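Long-range contacts in DnaJ homolog subfamily C member 27-A (PDB 6JMG), which binds GTP as a Rab-related small GTPase that also carries a J domain, and may take part in regulating the MEK/ERK pathway: residues I20-A25 and V92-D97; H59-E64 and F178-V183; E232-Y237 and A267-I272. One frame throughout, in Å; residues are numbered along the deposited sequence.

Contact 1 (I20-A25 and V92-D97); sequences ISMGNA and VILVYD. With GTP (guanosine-5'-triphosphate), chain C.
Met22 and Leu94 meet on one face of two neighbouring parallel strands and show how a nucleotide-binding loop is launched from the middle of a sheet. CD1 of Leu94 lies 3.5 Å from CB of Met22, where the two side chains run askew to each other. Beyond CB the thioether chain is extended and then bends at its last torsion (chi3 15°), which returns its methyl CE to within 3.8 Å of the same Leu94 CD1. SD lies 4.4 Å from Val92 CG1, a looser contact.

Two residues back along both strands, Ile20 and Val92 stand side by side and point the same way. The chi1 of Ile20, 67°, sets CG1 between the backbone N and the carbonyl carbon and brings it to 3.8 Å from Val92 CG2. Tyr86 and helix 107-117, through Trp110 and Met114, pack on this apolar face.

The backbones run at 19° to each other. Three backbone hydrogen bonds join them: Ile93 N to Ile20 O (2.8 Å), Met22 N to Ile93 O (2.9 Å) and Val95 N to Met22 O (3.0 Å). Ser21 and Ile93 share the other face. There Ser21 OG bonds to Met72 N and to Asp71 OD1, so its polar end is engaged by the strand on its other side.

Beyond Met22, Gly23 still touches Val95, its CA against Val95 O, as the chain turns toward the phosphates. The Gly23 carbonyl accepts a bond from the Lys29 side chain, and Ala25 CA comes to 3.4 Å from O2G of the GTP. A parallel strand pair at the sheet centre, opening directly into a glycine-led loop around the phosphates, is the hallmark of the P-loop (Walker A) site in Ras-type GTPases.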
loop_
_atom_site.group_PDB
_atom_site.type_symbol
_atom_site.label_atom_id
_atom_site.label_comp_id
_atom_site.label_asym_id
_atom_site.label_seq_id
_atom_site.Cartn_x
_atom_site.Cartn_y
_atom_site.Cartn_z
ATOM N N ILE A 20 -8.744 3.084 -7.818
ATOM C CA ILE A 20 -8.064 2.997 -9.098
ATOM C C ILE A 20 -7.691 1.550 -9.381
ATOM O O ILE A 20 -7.638 0.704 -8.482
ATOM C CB ILE A 20 -6.821 3.891 -9.146
ATOM C CG1 ILE A 20 -5.767 3.368 -8.194
ATOM C CG2 ILE A 20 -7.184 5.338 -8.801
ATOM C CD1 ILE A 20 -4.446 4.079 -8.394
ATOM N N SER A 21 -7.405 1.279 -10.650
ATOM C CA SER A 21 -6.938 -0.027 -11.103
ATOM C C SER A 21 -5.532 0.088 -11.676
ATOM O O SER A 21 -5.231 1.022 -12.424
ATOM C CB SER A 21 -7.866 -0.578 -12.183
ATOM O OG SER A 21 -7.784 0.257 -13.337
ATOM N N MET A 22 -4.685 -0.885 -11.374
ATOM C CA MET A 22 -3.331 -0.883 -11.900
ATOM C C MET A 22 -2.984 -2.297 -12.355
ATOM O O MET A 22 -3.471 -3.288 -11.795
ATOM C CB MET A 22 -2.290 -0.386 -10.866
ATOM C CG MET A 22 -2.523 1.007 -10.294
ATOM S SD MET A 22 -1.347 1.586 -9.030
ATOM C CE MET A 22 -0.039 0.413 -9.225
ATOM N N GLY A 23 -2.139 -2.377 -13.370
ATOM C CA GLY A 23 -1.647 -3.635 -13.895
ATOM C C GLY A 23 -1.494 -3.561 -15.406
ATOM O O GLY A 23 -2.038 -2.680 -16.081
ATOM N N ASN A 24 -0.751 -4.522 -15.951
ATOM C CA ASN A 24 -0.367 -4.493 -17.355
ATOM C C ASN A 24 -1.590 -4.529 -18.275
ATOM O O ASN A 24 -2.720 -4.812 -17.863
ATOM C CB ASN A 24 0.577 -5.655 -17.656
ATOM C CG ASN A 24 2.000 -5.412 -17.130
ATOM O OD1 ASN A 24 2.261 -4.433 -16.434
ATOM N ND2 ASN A 24 2.920 -6.303 -17.475
ATOM N N ALA A 25 -1.353 -4.207 -19.541
ATOM C CA ALA A 25 -2.425 -4.258 -20.526
ATOM C C ALA A 25 -2.934 -5.686 -20.716
ATOM O O ALA A 25 -2.184 -6.659 -20.567
ATOM C CB ALA A 25 -1.951 -3.698 -21.863
ATOM N N VAL A 92 -7.050 0.281 -4.212
ATOM C CA VAL A 92 -6.372 -0.071 -5.461
ATOM C C VAL A 92 -6.732 -1.498 -5.850
ATOM O O VAL A 92 -6.609 -2.421 -5.034
ATOM C CB VAL A 92 -4.846 0.037 -5.329
ATOM C CG1 VAL A 92 -4.177 -0.628 -6.536
ATOM C CG2 VAL A 92 -4.419 1.482 -5.166
ATOM N N ILE A 93 -7.146 -1.684 -7.098
ATOM C CA ILE A 93 -7.364 -3.005 -7.672
ATOM C C ILE A 93 -6.139 -3.306 -8.526
ATOM O O ILE A 93 -5.966 -2.747 -9.617
ATOM C CB ILE A 93 -8.679 -3.064 -8.458
ATOM C CG1 ILE A 93 -9.841 -2.785 -7.509
ATOM C CG2 ILE A 93 -8.916 -4.430 -9.026
ATOM C CD1 ILE A 93 -11.174 -2.581 -8.190
ATOM N N LEU A 94 -5.270 -4.172 -8.015
ATOM C CA LEU A 94 -4.006 -4.504 -8.661
ATOM C C LEU A 94 -4.120 -5.889 -9.284
ATOM O O LEU A 94 -4.278 -6.882 -8.566
ATOM C CB LEU A 94 -2.857 -4.449 -7.652
ATOM C CG LEU A 94 -1.445 -4.472 -8.255
ATOM C CD1 LEU A 94 -1.196 -3.213 -9.041
ATOM C CD2 LEU A 94 -0.399 -4.606 -7.189
ATOM N N VAL A 95 -4.007 -5.964 -10.609
ATOM C CA VAL A 95 -4.429 -7.149 -11.345
ATOM C C VAL A 95 -3.267 -7.681 -12.165
ATOM O O VAL A 95 -2.489 -6.905 -12.728
ATOM C CB VAL A 95 -5.642 -6.866 -12.265
ATOM C CG1 VAL A 95 -6.237 -8.192 -12.782
ATOM C CG2 VAL A 95 -6.723 -6.021 -11.553
ATOM N N TYR A 96 -3.160 -9.013 -12.225
ATOM C CA TYR A 96 -2.320 -9.698 -13.199
ATOM C C TYR A 96 -3.044 -10.925 -13.735
ATOM O O TYR A 96 -4.133 -11.297 -13.275
ATOM C CB TYR A 96 -0.974 -10.121 -12.620
ATOM C CG TYR A 96 -1.038 -11.124 -11.511
ATOM C CD1 TYR A 96 -1.386 -10.745 -10.214
ATOM C CD2 TYR A 96 -0.694 -12.451 -11.737
ATOM C CE1 TYR A 96 -1.414 -11.682 -9.173
ATOM C CE2 TYR A 96 -0.713 -13.387 -10.716
ATOM C CZ TYR A 96 -1.073 -13.008 -9.438
ATOM O OH TYR A 96 -1.094 -13.959 -8.431
ATOM N N ASP A 97 -2.415 -11.545 -14.732
ATOM C CA ASP A 97 -2.939 -12.705 -15.444
ATOM C C ASP A 97 -2.084 -13.912 -15.068
ATOM O O ASP A 97 -0.888 -13.950 -15.375
ATOM C CB ASP A 97 -2.923 -12.421 -16.951
ATOM C CG ASP A 97 -3.408 -13.589 -17.811
ATOM O OD1 ASP A 97 -3.586 -13.356 -19.030
ATOM O OD2 ASP A 97 -3.591 -14.724 -17.311
HETATM P PG GTP C . -6.090 -2.289 -20.658
HETATM O O1G GTP C . -7.248 -1.362 -20.359
HETATM O O2G GTP C . -4.929 -2.058 -19.724
HETATM O O3G GTP C . -5.632 -2.071 -22.089
HETATM O O3B GTP C . -6.465 -3.847 -20.429
HETATM P PB GTP C . -7.416 -4.366 -19.237
HETATM O O1B GTP C . -6.615 -4.702 -18.007
HETATM O O2B GTP C . -8.524 -3.414 -18.854
HETATM O O3A GTP C . -7.975 -5.757 -19.823
HETATM P PA GTP C . -9.515 -5.972 -20.218
HETATM O O1A GTP C . -10.440 -5.863 -19.030
HETATM O O2A GTP C . -9.947 -5.020 -21.294
HETATM O "O5'" GTP C . -9.411 -7.457 -20.791
HETATM C "C5'" GTP C . -8.473 -7.750 -21.798
HETATM C "C4'" GTP C . -8.981 -8.972 -22.554
HETATM O "O4'" GTP C . -8.956 -10.063 -21.674
HETATM C "C3'" GTP C . -10.410 -8.867 -23.024
HETATM O "O3'" GTP C . -10.421 -9.564 -24.231
HETATM C "C2'" GTP C . -11.240 -9.660 -22.042
HETATM O "O2'" GTP C . -12.316 -10.367 -22.616
HETATM C "C1'" GTP C . -10.240 -10.669 -21.569
HETATM N N9 GTP C . -10.477 -11.050 -20.177
HETATM C C8 GTP C . -10.575 -10.213 -19.093
HETATM N N7 GTP C . -10.749 -10.979 -17.982
HETATM C C5 GTP C . -10.762 -12.280 -18.351
HETATM C C6 GTP C . -10.903 -13.454 -17.628
HETATM O O6 GTP C . -11.067 -13.431 -16.411
HETATM N N1 GTP C . -10.841 -14.666 -18.283
HETATM C C2 GTP C . -10.657 -14.717 -19.644
HETATM N N2 GTP C . -10.622 -15.900 -20.241
HETATM N N3 GTP C . -10.519 -13.544 -20.367
HETATM C C4 GTP C . -10.578 -12.346 -19.728
#

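Contact 2 (H59-E64 and F178-V183); sequences HIKDRE and FYSAIV
The ring of Tyr179 has Phe178 CD2 over one face, offset toward the rim, and its side chain also touches Ile17 and Val67 of the sheet. Ile60 meets this residue nearer the backbone, with its CG1 4.0 Å from Tyr179 CB, and the two side chains cross at about a right angle. On the next ring, Phe178 has Ile182 CD1 over the centre of one face, 3.6 Å above the plane.

Helix 171-187, which carries both rings, packs against a tight beta hairpin. Ile60 and Arg63 bond to each other through both N-H groups and carbonyls, so Lys61 and Asp62 form a two-residue loop. In Ras-like GTPases this hairpin joins the two strands between the switch regions, and helix 171-187 is the last helix of the fold.

Val183 divides its methyls between the neighbouring residues Ile60 and Lys61. With CG1 anti to its backbone N (chi1 166°), that methyl lies 3.8 Å from Lys61 CG, while CG2 lies 3.8 Å from Ile60 CG2. The bent lysine chain then passes over Ser180, with CE 3.7 Å from Ser180 CB, and its NZ forms a salt bridge with Asp184, one turn further along the helix.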
loop_
_atom_site.group_PDB
_atom_site.type_symbol
_atom_site.label_atom_id
_atom_site.label_comp_id
_atom_site.label_asym_id
_atom_site.label_seq_id
_atom_site.Cartn_x
_atom_site.Cartn_y
_atom_site.Cartn_z
ATOM N N HIS A 59 -23.433 -0.584 -1.037
ATOM C CA HIS A 59 -23.865 -0.601 0.364
ATOM C C HIS A 59 -23.135 -1.716 1.105
ATOM O O HIS A 59 -23.517 -2.886 0.995
ATOM C CB HIS A 59 -25.373 -0.802 0.458
ATOM C CG HIS A 59 -25.932 -0.560 1.827
ATOM N ND1 HIS A 59 -25.844 0.661 2.462
ATOM C CD2 HIS A 59 -26.586 -1.383 2.682
ATOM C CE1 HIS A 59 -26.422 0.582 3.647
ATOM N NE2 HIS A 59 -26.877 -0.648 3.807
ATOM N N ILE A 60 -22.129 -1.358 1.903
ATOM C CA ILE A 60 -21.313 -2.322 2.633
ATOM C C ILE A 60 -21.323 -1.905 4.095
ATOM O O ILE A 60 -21.401 -0.714 4.415
ATOM C CB ILE A 60 -19.874 -2.422 2.068
ATOM C CG1 ILE A 60 -19.734 -3.628 1.124
ATOM C CG2 ILE A 60 -18.853 -2.536 3.171
ATOM C CD1 ILE A 60 -20.712 -3.656 -0.047
ATOM N N LYS A 61 -21.284 -2.903 4.986
ATOM C CA LYS A 61 -21.671 -2.745 6.393
ATOM C C LYS A 61 -23.141 -2.327 6.302
ATOM O O LYS A 61 -23.924 -3.045 5.675
ATOM C CB LYS A 61 -20.744 -1.799 7.156
ATOM C CG LYS A 61 -19.278 -2.228 7.145
ATOM C CD LYS A 61 -19.124 -3.731 7.322
ATOM C CE LYS A 61 -17.689 -4.163 7.083
ATOM N NZ LYS A 61 -16.738 -3.432 7.987
ATOM N N ASP A 62 -23.536 -1.201 6.877
ATOM C CA ASP A 62 -24.661 -0.468 6.311
ATOM C C ASP A 62 -24.278 0.993 6.178
ATOM O O ASP A 62 -25.029 1.914 6.506
ATOM C CB ASP A 62 -25.947 -0.659 7.107
ATOM C CG ASP A 62 -25.711 -0.736 8.590
ATOM O OD1 ASP A 62 -24.651 -0.264 9.052
ATOM O OD2 ASP A 62 -26.583 -1.298 9.285
ATOM N N ARG A 63 -23.075 1.199 5.652
ATOM C CA ARG A 63 -22.643 2.491 5.162
ATOM C C ARG A 63 -22.920 2.538 3.669
ATOM O O ARG A 63 -22.696 1.554 2.957
ATOM C CB ARG A 63 -21.150 2.710 5.414
ATOM C CG ARG A 63 -20.726 2.744 6.874
ATOM C CD ARG A 63 -20.069 4.074 7.199
ATOM N NE ARG A 63 -20.872 5.184 6.692
ATOM C CZ ARG A 63 -20.419 6.420 6.535
ATOM N NH1 ARG A 63 -19.158 6.693 6.836
ATOM N NH2 ARG A 63 -21.224 7.376 6.074
ATOM N N GLU A 64 -23.428 3.675 3.202
ATOM C CA GLU A 64 -23.616 3.893 1.778
ATOM C C GLU A 64 -22.359 4.551 1.213
ATOM O O GLU A 64 -21.904 5.584 1.728
ATOM C CB GLU A 64 -24.847 4.752 1.512
ATOM C CG GLU A 64 -25.641 4.284 0.304
ATOM C CD GLU A 64 -26.551 3.104 0.621
ATOM O OE1 GLU A 64 -27.371 3.211 1.559
ATOM O OE2 GLU A 64 -26.433 2.057 -0.055
ATOM N N PHE A 178 -12.777 -6.011 -0.337
ATOM C CA PHE A 178 -12.173 -4.734 -0.698
ATOM C C PHE A 178 -12.879 -3.575 -0.007
ATOM O O PHE A 178 -12.242 -2.747 0.654
ATOM C CB PHE A 178 -12.258 -4.590 -2.213
ATOM C CG PHE A 178 -11.564 -3.384 -2.806
ATOM C CD1 PHE A 178 -10.203 -3.182 -2.660
ATOM C CD2 PHE A 178 -12.278 -2.516 -3.620
ATOM C CE1 PHE A 178 -9.575 -2.115 -3.290
ATOM C CE2 PHE A 178 -11.661 -1.443 -4.237
ATOM C CZ PHE A 178 -10.311 -1.245 -4.077
ATOM N N TYR A 179 -14.204 -3.496 -0.164
ATOM C CA TYR A 179 -14.938 -2.355 0.366
ATOM C C TYR A 179 -15.059 -2.426 1.877
ATOM O O TYR A 179 -15.157 -1.384 2.535
ATOM C CB TYR A 179 -16.312 -2.250 -0.294
ATOM C CG TYR A 179 -16.266 -1.774 -1.732
ATOM C CD1 TYR A 179 -15.552 -0.642 -2.077
ATOM C CD2 TYR A 179 -16.915 -2.484 -2.753
ATOM C CE1 TYR A 179 -15.508 -0.191 -3.392
ATOM C CE2 TYR A 179 -16.876 -2.047 -4.081
ATOM C CZ TYR A 179 -16.172 -0.893 -4.392
ATOM O OH TYR A 179 -16.111 -0.428 -5.694
ATOM N N SER A 180 -15.051 -3.630 2.453
ATOM C CA SER A 180 -15.080 -3.690 3.907
ATOM C C SER A 180 -13.769 -3.200 4.500
ATOM O O SER A 180 -13.772 -2.441 5.470
ATOM C CB SER A 180 -15.390 -5.101 4.381
ATOM O OG SER A 180 -16.481 -5.643 3.657
ATOM N N ALA A 181 -12.639 -3.570 3.911
ATOM C CA ALA A 181 -11.382 -3.016 4.390
ATOM C C ALA A 181 -11.362 -1.494 4.219
ATOM O O ALA A 181 -10.836 -0.771 5.071
ATOM C CB ALA A 181 -10.202 -3.684 3.672
ATOM N N ILE A 182 -11.966 -0.987 3.142
ATOM C CA ILE A 182 -11.953 0.453 2.910
ATOM C C ILE A 182 -12.879 1.158 3.898
ATOM O O ILE A 182 -12.560 2.242 4.395
ATOM C CB ILE A 182 -12.316 0.774 1.449
ATOM C CG1 ILE A 182 -11.207 0.302 0.500
ATOM C CG2 ILE A 182 -12.499 2.269 1.258
ATOM C CD1 ILE A 182 -11.565 0.417 -0.999
ATOM N N VAL A 183 -14.040 0.568 4.194
ATOM C CA VAL A 183 -14.897 1.117 5.244
ATOM C C VAL A 183 -14.164 1.108 6.581
ATOM O O VAL A 183 -14.224 2.082 7.341
ATOM C CB VAL A 183 -16.234 0.350 5.317
ATOM C CG1 VAL A 183 -16.975 0.690 6.596
ATOM C CG2 VAL A 183 -17.110 0.692 4.113
#

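Contact 3 (E232-Y237 and A267-I272); sequences EVNKAY and ALLKNI
The helical segments 232-237 and 267-272 run antiparallel, at 175°, with their axes 10.6 Å apart and their closest CA atoms, those of Val233 and Leu268, separated by 7.6 Å. This is the long helical hairpin of the J domain, in which helix 230-244 packs against helix 254-278. The contact joins the early part of the first helix to the later part of the second.

Val233 carries the contact, because its two methyls diverge toward different residues of the opposing helix. At chi1 -44°, CG1 is anti to the carbonyl carbon and reaches Leu268 CD1 at 4.0 Å and, more loosely, Ile272 CD1 at 4.3 Å. CG2 turns the other way to Leu269 CD2, 3.3 Å distant, and here the two side chains slide past each other in opposite directions. No hydrogen bond joins the two segments, and the contact is mainly apolar. Leu268 also packs on Trp219 and Leu222 of helix 218-222, which ties the hairpin to the short helix preceding it.

At the margin Asn234 crosses Leu269 at about a right angle. Its OD1 lies 4.0 Å from Leu269 CD1 and accepts a hydrogen bond from Arg265 NE, one helical turn before Leu269.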
loop_
_atom_site.group_PDB
_atom_site.type_symbol
_atom_site.label_atom_id
_atom_site.label_comp_id
_atom_site.label_asym_id
_atom_site.label_seq_id
_atom_site.Cartn_x
_atom_site.Cartn_y
_atom_site.Cartn_z
ATOM N N GLU A 232 21.656 12.609 7.650
ATOM C CA GLU A 232 21.818 11.247 8.141
ATOM C C GLU A 232 21.029 11.007 9.418
ATOM O O GLU A 232 20.427 9.939 9.572
ATOM C CB GLU A 232 23.291 10.925 8.364
ATOM C CG GLU A 232 24.054 10.854 7.080
ATOM C CD GLU A 232 25.520 11.087 7.276
ATOM O OE1 GLU A 232 25.929 11.401 8.415
ATOM O OE2 GLU A 232 26.257 10.991 6.277
ATOM N N VAL A 233 20.989 11.979 10.335
ATOM C CA VAL A 233 20.202 11.723 11.533
ATOM C C VAL A 233 18.723 11.748 11.182
ATOM O O VAL A 233 17.929 10.983 11.747
ATOM C CB VAL A 233 20.535 12.711 12.669
ATOM C CG1 VAL A 233 22.033 12.926 12.809
ATOM C CG2 VAL A 233 19.874 13.952 12.437
ATOM N N ASN A 234 18.337 12.545 10.185
ATOM C CA ASN A 234 16.966 12.470 9.688
ATOM C C ASN A 234 16.648 11.079 9.185
ATOM O O ASN A 234 15.589 10.533 9.492
ATOM C CB ASN A 234 16.725 13.493 8.589
ATOM C CG ASN A 234 16.383 14.843 9.145
ATOM O OD1 ASN A 234 16.047 14.975 10.334
ATOM N ND2 ASN A 234 16.492 15.862 8.310
ATOM N N LYS A 235 17.557 10.482 8.410
ATOM C CA LYS A 235 17.196 9.219 7.784
ATOM C C LYS A 235 17.326 8.053 8.744
ATOM O O LYS A 235 16.539 7.103 8.664
ATOM C CB LYS A 235 18.041 8.972 6.530
ATOM C CG LYS A 235 17.905 10.030 5.413
ATOM C CD LYS A 235 16.465 10.296 4.863
ATOM C CE LYS A 235 15.441 9.153 4.997
ATOM N NZ LYS A 235 14.132 9.474 4.345
ATOM N N ALA A 236 18.229 8.148 9.715
ATOM C CA ALA A 236 18.210 7.196 10.816
ATOM C C ALA A 236 16.906 7.305 11.595
ATOM O O ALA A 236 16.276 6.288 11.917
ATOM C CB ALA A 236 19.417 7.426 11.731
ATOM N N TYR A 237 16.464 8.535 11.870
ATOM C CA TYR A 237 15.273 8.711 12.682
ATOM C C TYR A 237 14.049 8.111 12.008
ATOM O O TYR A 237 13.232 7.461 12.674
ATOM C CB TYR A 237 15.022 10.196 13.007
ATOM C CG TYR A 237 13.577 10.429 13.426
ATOM C CD1 TYR A 237 13.174 10.223 14.744
ATOM C CD2 TYR A 237 12.604 10.789 12.495
ATOM C CE1 TYR A 237 11.845 10.382 15.127
ATOM C CE2 TYR A 237 11.277 10.948 12.870
ATOM C CZ TYR A 237 10.904 10.748 14.185
ATOM O OH TYR A 237 9.588 10.916 14.554
ATOM N N ALA A 267 18.179 16.229 20.049
ATOM C CA ALA A 267 19.444 16.495 20.724
ATOM C C ALA A 267 20.571 16.636 19.708
ATOM O O ALA A 267 21.360 17.586 19.764
ATOM C CB ALA A 267 19.758 15.385 21.727
ATOM N N LEU A 268 20.642 15.716 18.749
ATOM C CA LEU A 268 21.670 15.800 17.723
ATOM C C LEU A 268 21.469 17.014 16.816
ATOM O O LEU A 268 22.410 17.785 16.586
ATOM C CB LEU A 268 21.683 14.514 16.903
ATOM C CG LEU A 268 21.887 13.231 17.701
ATOM C CD1 LEU A 268 21.817 12.069 16.754
ATOM C CD2 LEU A 268 23.217 13.229 18.467
ATOM N N LEU A 269 20.247 17.200 16.287
ATOM C CA LEU A 269 19.971 18.354 15.425
ATOM C C LEU A 269 20.246 19.675 16.120
ATOM O O LEU A 269 20.599 20.659 15.461
ATOM C CB LEU A 269 18.520 18.352 14.946
ATOM C CG LEU A 269 18.213 17.285 13.892
ATOM C CD1 LEU A 269 16.997 17.720 13.129
ATOM C CD2 LEU A 269 19.387 17.140 12.978
ATOM N N LYS A 270 20.085 19.729 17.437
ATOM C CA LYS A 270 20.359 20.978 18.126
ATOM C C LYS A 270 21.851 21.270 18.152
ATOM O O LYS A 270 22.275 22.408 17.906
ATOM C CB LYS A 270 19.801 20.922 19.545
ATOM C CG LYS A 270 20.272 22.059 20.451
ATOM C CD LYS A 270 19.555 22.036 21.797
ATOM C CE LYS A 270 20.384 21.311 22.853
ATOM N NZ LYS A 270 19.846 21.552 24.224
ATOM N N ASN A 271 22.668 20.242 18.389
ATOM C CA ASN A 271 24.096 20.478 18.538
ATOM C C ASN A 271 24.777 20.632 17.194
ATOM O O ASN A 271 25.714 21.432 17.072
ATOM C CB ASN A 271 24.723 19.367 19.373
ATOM C CG ASN A 271 24.244 19.412 20.821
ATOM O OD1 ASN A 271 23.493 18.544 21.271
ATOM N ND2 ASN A 271 24.648 20.456 21.544
ATOM N N ILE A 272 24.287 19.913 16.182
ATOM C CA ILE A 272 24.779 20.080 14.815
ATOM C C ILE A 272 24.639 21.525 14.373
ATOM O O ILE A 272 25.589 22.142 13.885
ATOM C CB ILE A 272 24.010 19.167 13.852
ATOM C CG1 ILE A 272 24.534 17.740 13.898
ATOM C CG2 ILE A 272 24.088 19.729 12.442
ATOM C CD1 ILE A 272 23.763 16.853 12.949
#

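Overall arrangement
Contacts 1 and 2 belong to the Ras-like GTPase domain, whereas contact 3 lies in the J domain. The first two have centres 21 Å apart and cross along the chain, since 59-64 falls between the segments of contact 1. They use one six-stranded sheet, in which strands 15-22 and 63-72 are neighbours, and they touch where Phe178 of the last helix packs on Val92 and Ile93. Contact 1 lies toward the nucleotide, contact 2 at the end where the hairpin turns. Contact 3 follows in series, its centre about 40 Å from that of contact 1 and 43 Å from that of contact 2, on the far side of the chain's centre, so GTP binding and the J-domain hairpin occupy separate structural modules.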